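Local coordinates for hypothetical protein, IPT/TIG domain protein (Bacteroides ovatus, PDB 4HW6) that is of unknown function but, with an IPT/TIG domain joined to a six-bladed beta-propeller, probably serves as an auxiliary nutrient-binding, perhaps carbohydrate-binding, protein, at residues 377-389 against 393-405. Numbering follows the deposited sequence.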
ATOM      1  N   THR A 377      -0.262 -14.437   8.130  1.00 14.78           N
ATOM      2  CA  THR A 377      -1.440 -13.971   8.880  1.00 16.69           C
ATOM      3  C   THR A 377      -2.319 -13.163   7.925  1.00 15.83           C
ATOM      4  O   THR A 377      -1.833 -12.695   6.900  1.00 17.85           O
ATOM      5  CB  THR A 377      -1.040 -13.095  10.070  1.00 20.79           C
ATOM      6  OG1 THR A 377      -0.313 -11.965   9.570  1.00 25.75           O
ATOM      7  CG2 THR A 377      -0.187 -13.892  11.073  1.00 20.30           C
ATOM      8  N   THR A 378      -3.604 -13.072   8.207  1.00 15.11           N
ATOM      9  CA  THR A 378      -4.514 -12.299   7.370  1.00 14.61           C
ATOM     10  C   THR A 378      -4.643 -10.863   7.907  1.00 16.39           C
ATOM     11  O   THR A 378      -4.926 -10.660   9.071  1.00 16.74           O
ATOM     12  CB  THR A 378      -5.860 -13.022   7.239  1.00 16.19           C
ATOM     13  OG1 THR A 378      -5.618 -14.280   6.571  1.00 16.18           O
ATOM     14  CG2 THR A 378      -6.867 -12.171   6.407  1.00 16.32           C
ATOM     15  N   TYR A 379      -4.347  -9.883   7.066  1.00 13.88           N
ATOM     16  CA  TYR A 379      -4.396  -8.482   7.469  1.00 14.90           C
ATOM     17  C   TYR A 379      -5.776  -7.847   7.276  1.00 14.43           C
ATOM     18  O   TYR A 379      -6.235  -7.101   8.165  1.00 14.95           O
ATOM     19  CB  TYR A 379      -3.351  -7.714   6.678  1.00 15.35           C
ATOM     20  CG  TYR A 379      -3.194  -6.236   6.949  1.00 15.35           C
ATOM     21  CD1 TYR A 379      -2.836  -5.738   8.223  1.00 18.40           C
ATOM     22  CD2 TYR A 379      -3.339  -5.325   5.921  1.00 17.92           C
ATOM     23  CE1 TYR A 379      -2.646  -4.373   8.434  1.00 19.65           C
ATOM     24  CE2 TYR A 379      -3.157  -3.968   6.124  1.00 17.37           C
ATOM     25  CZ  TYR A 379      -2.827  -3.494   7.367  1.00 20.36           C
ATOM     26  OH  TYR A 379      -2.657  -2.136   7.519  1.00 22.82           O
ATOM     27  N   ALA A 380      -6.434  -8.144   6.150  1.00 13.82           N
ATOM     28  CA  ALA A 380      -7.728  -7.539   5.831  1.00 13.20           C
ATOM     29  C   ALA A 380      -8.591  -8.443   4.954  1.00 13.29           C
ATOM     30  O   ALA A 380      -8.065  -9.165   4.095  1.00 12.34           O
ATOM     31  CB  ALA A 380      -7.507  -6.169   5.162  1.00 13.48           C
ATOM     32  N   GLY A 381      -9.907  -8.366   5.156  1.00 12.99           N
ATOM     33  CA  GLY A 381     -10.884  -9.083   4.332  1.00 12.89           C
ATOM     34  C   GLY A 381     -11.616 -10.149   5.099  1.00 13.55           C
ATOM     35  O   GLY A 381     -11.292 -10.417   6.262  1.00 15.53           O
ATOM     36  N   ARG A 382     -12.612 -10.739   4.439  1.00 12.91           N
ATOM     37  CA  ARG A 382     -13.457 -11.809   4.975  1.00 14.50           C
ATOM     38  C   ARG A 382     -14.220 -11.365   6.247  1.00 14.44           C
ATOM     39  O   ARG A 382     -14.457 -12.152   7.173  1.00 16.57           O
ATOM     40  CB  ARG A 382     -12.630 -13.075   5.217  1.00 15.02           C
ATOM     41  CG  ARG A 382     -11.968 -13.597   3.953  1.00 17.22           C
ATOM     42  CD  ARG A 382     -11.118 -14.802   4.248  1.00 19.37           C
ATOM     43  NE  ARG A 382     -11.896 -16.011   4.475  1.00 20.84           N
ATOM     44  CZ  ARG A 382     -12.224 -16.887   3.518  1.00 22.76           C
ATOM     45  NH1 ARG A 382     -11.923 -16.639   2.251  1.00 19.66           N
ATOM     46  NH2 ARG A 382     -12.904 -17.990   3.829  1.00 21.31           N
ATOM     47  N   GLY A 383     -14.611 -10.098   6.259  1.00 15.62           N
ATOM     48  CA  GLY A 383     -15.435  -9.550   7.332  1.00 16.35           C
ATOM     49  C   GLY A 383     -16.886  -9.983   7.251  1.00 18.51           C
ATOM     50  O   GLY A 383     -17.311 -10.632   6.295  1.00 17.56           O
ATOM     51  N   ASN A 384     -17.657  -9.650   8.281  1.00 21.32           N
ATOM     52  CA  ASN A 384     -19.119  -9.868   8.253  1.00 23.69           C
ATOM     53  C   ASN A 384     -19.470 -11.379   8.082  1.00 23.85           C
ATOM     54  O   ASN A 384     -20.530 -11.707   7.596  1.00 25.46           O
ATOM     55  CB  ASN A 384     -19.775  -9.008   7.120  1.00 25.50           C
ATOM     56  CG  ASN A 384     -20.140  -7.580   7.562  1.00 30.04           C
ATOM     57  OD1 ASN A 384     -19.426  -6.583   7.277  1.00 29.70           O
ATOM     58  ND2 ASN A 384     -21.265  -7.465   8.251  1.00 27.56           N
ATOM     59  N   SER A 385     -18.566 -12.280   8.483  1.00 26.30           N
ATOM     60  CA  SER A 385     -18.723 -13.746   8.314  1.00 23.44           C
ATOM     61  C   SER A 385     -18.943 -14.193   6.868  1.00 22.73           C
ATOM     62  O   SER A 385     -19.629 -15.193   6.613  1.00 22.46           O
ATOM     63  CB  SER A 385     -19.859 -14.288   9.200  1.00 27.69           C
ATOM     64  OG  SER A 385     -19.771 -13.762  10.509  1.00 32.81           O
ATOM     65  N   ARG A 386     -18.346 -13.459   5.932  1.00 19.43           N
ATOM     66  CA  ARG A 386     -18.487 -13.708   4.500  1.00 18.64           C
ATOM     67  C   ARG A 386     -17.096 -13.812   3.866  1.00 17.79           C
ATOM     68  O   ARG A 386     -16.088 -13.579   4.517  1.00 19.11           O
ATOM     69  CB  ARG A 386     -19.317 -12.604   3.869  1.00 20.35           C
ATOM     70  CG  ARG A 386     -20.700 -12.529   4.496  1.00 24.16           C
ATOM     71  CD  ARG A 386     -21.524 -11.358   4.020  1.00 26.15           C
ATOM     72  NE  ARG A 386     -21.822 -11.507   2.608  1.00 28.09           N
ATOM     73  CZ  ARG A 386     -22.827 -12.228   2.103  1.00 31.61           C
ATOM     74  NH1 ARG A 386     -23.675 -12.881   2.900  1.00 28.84           N
ATOM     75  NH2 ARG A 386     -22.972 -12.303   0.776  1.00 29.48           N
ATOM     76  N   GLU A 387     -17.037 -14.185   2.598  1.00 16.32           N
ATOM     77  CA  GLU A 387     -15.748 -14.415   1.939  1.00 16.82           C
ATOM     78  C   GLU A 387     -15.426 -13.238   1.059  1.00 16.07           C
ATOM     79  O   GLU A 387     -14.388 -12.595   1.221  1.00 15.58           O
ATOM     80  CB  GLU A 387     -15.798 -15.700   1.108  1.00 19.23           C
ATOM     81  CG  GLU A 387     -15.992 -16.945   1.960  1.00 27.01           C
ATOM     82  CD  GLU A 387     -16.453 -18.137   1.127  1.00 41.35           C
ATOM     83  OE1 GLU A 387     -15.663 -18.624   0.295  1.00 48.09           O
ATOM     84  OE2 GLU A 387     -17.616 -18.561   1.288  1.00 58.10           O
ATOM     85  N   TRP A 388     -16.323 -12.961   0.124  1.00 15.44           N
ATOM     86  CA  TRP A 388     -16.145 -11.859  -0.831  1.00 14.70           C
ATOM     87  C   TRP A 388     -17.317 -10.902  -0.785  1.00 13.56           C
ATOM     88  O   TRP A 388     -18.427 -11.236  -0.347  1.00 14.22           O
ATOM     89  CB  TRP A 388     -15.958 -12.371  -2.289  1.00 13.64           C
ATOM     90  CG  TRP A 388     -17.091 -13.263  -2.805  1.00 15.39           C
ATOM     91  CD1 TRP A 388     -17.200 -14.627  -2.668  1.00 17.20           C
ATOM     92  CD2 TRP A 388     -18.246 -12.845  -3.519  1.00 15.99           C
ATOM     93  NE1 TRP A 388     -18.354 -15.059  -3.247  1.00 19.43           N
ATOM     94  CE2 TRP A 388     -19.008 -13.990  -3.788  1.00 17.59           C
ATOM     95  CE3 TRP A 388     -18.718 -11.605  -3.951  1.00 17.26           C
ATOM     96  CZ2 TRP A 388     -20.221 -13.934  -4.466  1.00 19.52           C
ATOM     97  CZ3 TRP A 388     -19.912 -11.554  -4.625  1.00 19.34           C
ATOM     98  CH2 TRP A 388     -20.655 -12.717  -4.868  1.00 19.11           C
ATOM     99  N   GLY A 389     -17.059  -9.694  -1.276  1.00 13.47           N
ATOM    100  CA  GLY A 389     -18.074  -8.663  -1.352  1.00 14.54           C
ATOM    101  C   GLY A 389     -17.415  -7.317  -1.499  1.00 13.17           C
ATOM    102  O   GLY A 389     -16.249  -7.219  -1.882  1.00 12.92           O
ATOM    103  N   GLY A 393     -14.590  -0.667   5.997  1.00 16.23           N
ATOM    104  CA  GLY A 393     -14.655  -0.636   7.452  1.00 16.42           C
ATOM    105  C   GLY A 393     -13.467  -1.351   8.075  1.00 16.64           C
ATOM    106  O   GLY A 393     -12.406  -1.469   7.444  1.00 16.74           O
ATOM    107  N   GLU A 394     -13.674  -1.890   9.283  1.00 17.79           N
ATOM    108  CA  GLU A 394     -12.600  -2.492  10.072  1.00 20.17           C
ATOM    109  C   GLU A 394     -12.022  -3.692   9.349  1.00 18.08           C
ATOM    110  O   GLU A 394     -12.753  -4.469   8.742  1.00 16.51           O
ATOM    111  CB  GLU A 394     -13.114  -2.969  11.437  1.00 25.47           C
ATOM    112  CG  GLU A 394     -13.769  -1.931  12.328  1.00 34.24           C
ATOM    113  CD  GLU A 394     -12.785  -0.943  12.922  1.00 47.31           C
ATOM    114  OE1 GLU A 394     -11.680  -1.382  13.319  1.00 51.05           O
ATOM    115  OE2 GLU A 394     -13.129   0.263  13.009  1.00 56.82           O
ATOM    116  N   LEU A 395     -10.701  -3.857   9.443  1.00 18.01           N
ATOM    117  CA  LEU A 395      -9.973  -4.764   8.536  1.00 17.26           C
ATOM    118  C   LEU A 395     -10.491  -6.190   8.496  1.00 16.28           C
ATOM    119  O   LEU A 395     -10.587  -6.774   7.413  1.00 16.67           O
ATOM    120  CB  LEU A 395      -8.483  -4.808   8.911  1.00 16.45           C
ATOM    121  CG  LEU A 395      -7.727  -3.488   8.804  1.00 17.54           C
ATOM    122  CD1 LEU A 395      -6.214  -3.721   8.927  1.00 18.95           C
ATOM    123  CD2 LEU A 395      -8.034  -2.749   7.517  1.00 17.51           C
ATOM    124  N   ARG A 396     -10.770  -6.756   9.670  1.00 17.51           N
ATOM    125  CA  ARG A 396     -11.131  -8.169   9.773  1.00 18.99           C
ATOM    126  C   ARG A 396     -12.587  -8.392  10.173  1.00 19.50           C
ATOM    127  O   ARG A 396     -13.175  -9.407   9.818  1.00 20.57           O
ATOM    128  CB  ARG A 396     -10.197  -8.887  10.759  1.00 20.32           C
ATOM    129  CG  ARG A 396      -8.720  -8.983  10.336  1.00 21.24           C
ATOM    130  CD  ARG A 396      -8.488  -9.913   9.185  1.00 22.76           C
ATOM    131  NE  ARG A 396      -9.022 -11.247   9.460  1.00 22.06           N
ATOM    132  CZ  ARG A 396      -8.399 -12.215  10.124  1.00 25.65           C
ATOM    133  NH1 ARG A 396      -7.173 -12.049  10.645  1.00 28.23           N
ATOM    134  NH2 ARG A 396      -9.031 -13.372  10.273  1.00 26.18           N
ATOM    135  N   SER A 397     -13.186  -7.462  10.901  1.00 19.54           N
ATOM    136  CA  SER A 397     -14.569  -7.678  11.370  1.00 20.56           C
ATOM    137  C   SER A 397     -15.601  -7.293  10.319  1.00 17.96           C
ATOM    138  O   SER A 397     -16.710  -7.833  10.311  1.00 18.90           O
ATOM    139  CB  SER A 397     -14.828  -6.928  12.678  1.00 22.34           C
ATOM    140  OG  SER A 397     -14.660  -5.532  12.515  1.00 20.61           O
ATOM    141  N   GLN A 398     -15.241  -6.396   9.416  1.00 16.12           N
ATOM    142  CA  GLN A 398     -16.212  -5.790   8.480  1.00 16.87           C
ATOM    143  C   GLN A 398     -15.846  -5.868   7.000  1.00 16.26           C
ATOM    144  O   GLN A 398     -16.702  -6.176   6.153  1.00 16.34           O
ATOM    145  CB  GLN A 398     -16.445  -4.323   8.846  1.00 17.03           C
ATOM    146  CG  GLN A 398     -17.038  -4.120  10.234  1.00 17.55           C
ATOM    147  CD  GLN A 398     -17.263  -2.653  10.585  1.00 18.40           C
ATOM    148  OE1 GLN A 398     -16.486  -1.778  10.182  1.00 18.14           O
ATOM    149  NE2 GLN A 398     -18.330  -2.377  11.331  1.00 18.28           N
ATOM    150  N   ALA A 399     -14.602  -5.556   6.679  1.00 14.99           N
ATOM    151  CA  ALA A 399     -14.223  -5.307   5.302  1.00 14.53           C
ATOM    152  C   ALA A 399     -14.307  -6.555   4.439  1.00 14.03           C
ATOM    153  O   ALA A 399     -13.952  -7.675   4.880  1.00 14.24           O
ATOM    154  CB  ALA A 399     -12.833  -4.737   5.218  1.00 15.25           C
ATOM    155  N   LEU A 400     -14.746  -6.327   3.198  1.00 13.55           N
ATOM    156  CA  LEU A 400     -14.843  -7.352   2.160  1.00 12.84           C
ATOM    157  C   LEU A 400     -14.276  -6.824   0.855  1.00 12.92           C
ATOM    158  O   LEU A 400     -14.529  -5.666   0.461  1.00 13.36           O
ATOM    159  CB  LEU A 400     -16.296  -7.795   1.942  1.00 13.78           C
ATOM    160  CG  LEU A 400     -16.868  -8.670   3.048  1.00 12.87           C
ATOM    161  CD1 LEU A 400     -18.394  -8.770   2.944  1.00 13.74           C
ATOM    162  CD2 LEU A 400     -16.212 -10.065   3.057  1.00 12.38           C
ATOM    163  N   PHE A 401     -13.521  -7.692   0.197  1.00 12.45           N
ATOM    164  CA  PHE A 401     -12.966  -7.453  -1.111  1.00 12.23           C
ATOM    165  C   PHE A 401     -13.549  -8.490  -2.064  1.00 11.86           C
ATOM    166  O   PHE A 401     -14.160  -9.472  -1.650  1.00 12.19           O
ATOM    167  CB  PHE A 401     -11.464  -7.685  -1.128  1.00 12.46           C
ATOM    168  CG  PHE A 401     -10.675  -6.770  -0.207  1.00 13.46           C
ATOM    169  CD1 PHE A 401     -10.382  -5.473  -0.584  1.00 13.64           C
ATOM    170  CD2 PHE A 401     -10.195  -7.238   1.003  1.00 15.61           C
ATOM    171  CE1 PHE A 401      -9.635  -4.638   0.248  1.00 14.13           C
ATOM    172  CE2 PHE A 401      -9.449  -6.414   1.831  1.00 15.73           C
ATOM    173  CZ  PHE A 401      -9.173  -5.112   1.448  1.00 14.17           C
ATOM    174  N   ASN A 402     -13.263  -8.313  -3.340  1.00 13.01           N
ATOM    175  CA  ASN A 402     -13.678  -9.305  -4.356  1.00 12.45           C
ATOM    176  C   ASN A 402     -12.579  -9.388  -5.390  1.00 12.26           C
ATOM    177  O   ASN A 402     -12.499  -8.544  -6.302  1.00 13.96           O
ATOM    178  CB  ASN A 402     -15.017  -8.922  -5.008  1.00 13.76           C
ATOM    179  CG  ASN A 402     -15.608 -10.037  -5.840  1.00 14.25           C
ATOM    180  OD1 ASN A 402     -14.937 -11.052  -6.101  1.00 15.70           O
ATOM    181  ND2 ASN A 402     -16.890  -9.881  -6.233  1.00 14.27           N
ATOM    182  N   HIS A 403     -11.735 -10.395  -5.221  1.00 11.63           N
ATOM    183  CA  HIS A 403     -10.532 -10.605  -6.033  1.00 11.87           C
ATOM    184  C   HIS A 403      -9.523  -9.466  -5.909  1.00 12.34           C
ATOM    185  O   HIS A 403      -9.104  -8.843  -6.893  1.00 13.39           O
ATOM    186  CB  HIS A 403     -10.916 -10.918  -7.478  1.00 12.04           C
ATOM    187  CG  HIS A 403     -11.587 -12.234  -7.625  1.00 14.78           C
ATOM    188  ND1 HIS A 403     -12.599 -12.456  -8.530  1.00 20.73           N
ATOM    189  CD2 HIS A 403     -11.386 -13.415  -6.989  1.00 18.02           C
ATOM    190  CE1 HIS A 403     -13.000 -13.717  -8.435  1.00 22.25           C
ATOM    191  NE2 HIS A 403     -12.269 -14.324  -7.518  1.00 18.81           N
ATOM    192  N   PRO A 404      -9.096  -9.193  -4.668  1.00 12.40           N
ATOM    193  CA  PRO A 404      -8.007  -8.256  -4.530  1.00 11.96           C
ATOM    194  C   PRO A 404      -6.765  -8.834  -5.182  1.00 12.58           C
ATOM    195  O   PRO A 404      -6.433  -9.987  -4.916  1.00 13.28           O
ATOM    196  CB  PRO A 404      -7.829  -8.150  -3.015  1.00 12.71           C
ATOM    197  CG  PRO A 404      -8.345  -9.421  -2.459  1.00 12.58           C
ATOM    198  CD  PRO A 404      -9.388  -9.913  -3.421  1.00 12.83           C
ATOM    199  N   THR A 405      -6.061  -8.051  -5.992  1.00 12.77           N
ATOM    200  CA  THR A 405      -5.025  -8.582  -6.855  1.00 12.52           C
ATOM    201  C   THR A 405      -3.704  -7.825  -6.798  1.00 12.52           C
ATOM    202  O   THR A 405      -2.645  -8.423  -6.679  1.00 13.74           O
ATOM    203  CB  THR A 405      -5.546  -8.621  -8.305  1.00 14.14           C
ATOM    204  OG1 THR A 405      -6.736  -9.425  -8.340  1.00 14.51           O
ATOM    205  CG2 THR A 405      -4.525  -9.204  -9.261  1.00 15.16           C
TER
HETATM  206  O   HOH W   1      -4.379 -13.838  10.979  1.00 35.43           O
HETATM  207  O   HOH W   2     -11.591 -11.508   8.737  1.00 24.27           O
HETATM  208  O   HOH W   3     -12.978 -10.232   1.639  1.00 12.25           O
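A chi1 of -179° swings the Tyr379 ring opposite the residue's own nitrogen, and with CG of Leu395 anti to its carbonyl carbon, the Leu395 methyl CD1 is brought over one face of that ring. The separation, 3.8 Å from CD1 to the ring centroid and 19° off the normal, meets the criteria of a CH-pi contact. Two bends, at chi2 and chi3, fold Arg396 back so that its guanidinium lies with one face against Thr378 CB; its NH1 gives only a weak bond to Thr378 O (3.1 Å, 128° at the hydrogen). NE of Arg396 is better served, by a water at the guanidinium edge that accepts from it at 2.7 Å and also lies within bonding distance of Gly381 O and Arg396 O, though it may not donate to both at once.

Backbone bonds fix the rest of the pairing. The bond from Gly381 N to Leu395 O, 2.8 Å long, is nearly straight, whereas Asn384 N and Gly389 N approach Ser397 O and Phe401 O from above the carbonyl planes. Gly383 N bonds to Ala399 O at 2.9 Å, and Gly383 CA lies so close to segment 393-405 that a side chain there would collide with the backbone of Gln398. Leu400 fills the turn of 383-389, its CD2 3.5 Å from Gly383 O and its CB 3.6 Å from Gly389 C; an alanine here would probably open a gap beside Gly383 O and Arg386 CB, where the two methyls now pack. A second water ties Arg382 N, Glu387 O and Phe401 N together.

The contact joins two neighbouring sheets of the propeller: strand 375-380, bulged where Tyr379 and Ala380 both pair with Val367, leads into it, and strand 404-410 leads out. Tyr379 and Ala380 of the first sheet pack on Ile429 of strand 425-431 in the second, as does Leu395, which also touches strand 109-115, the neighbour of strand 393-394.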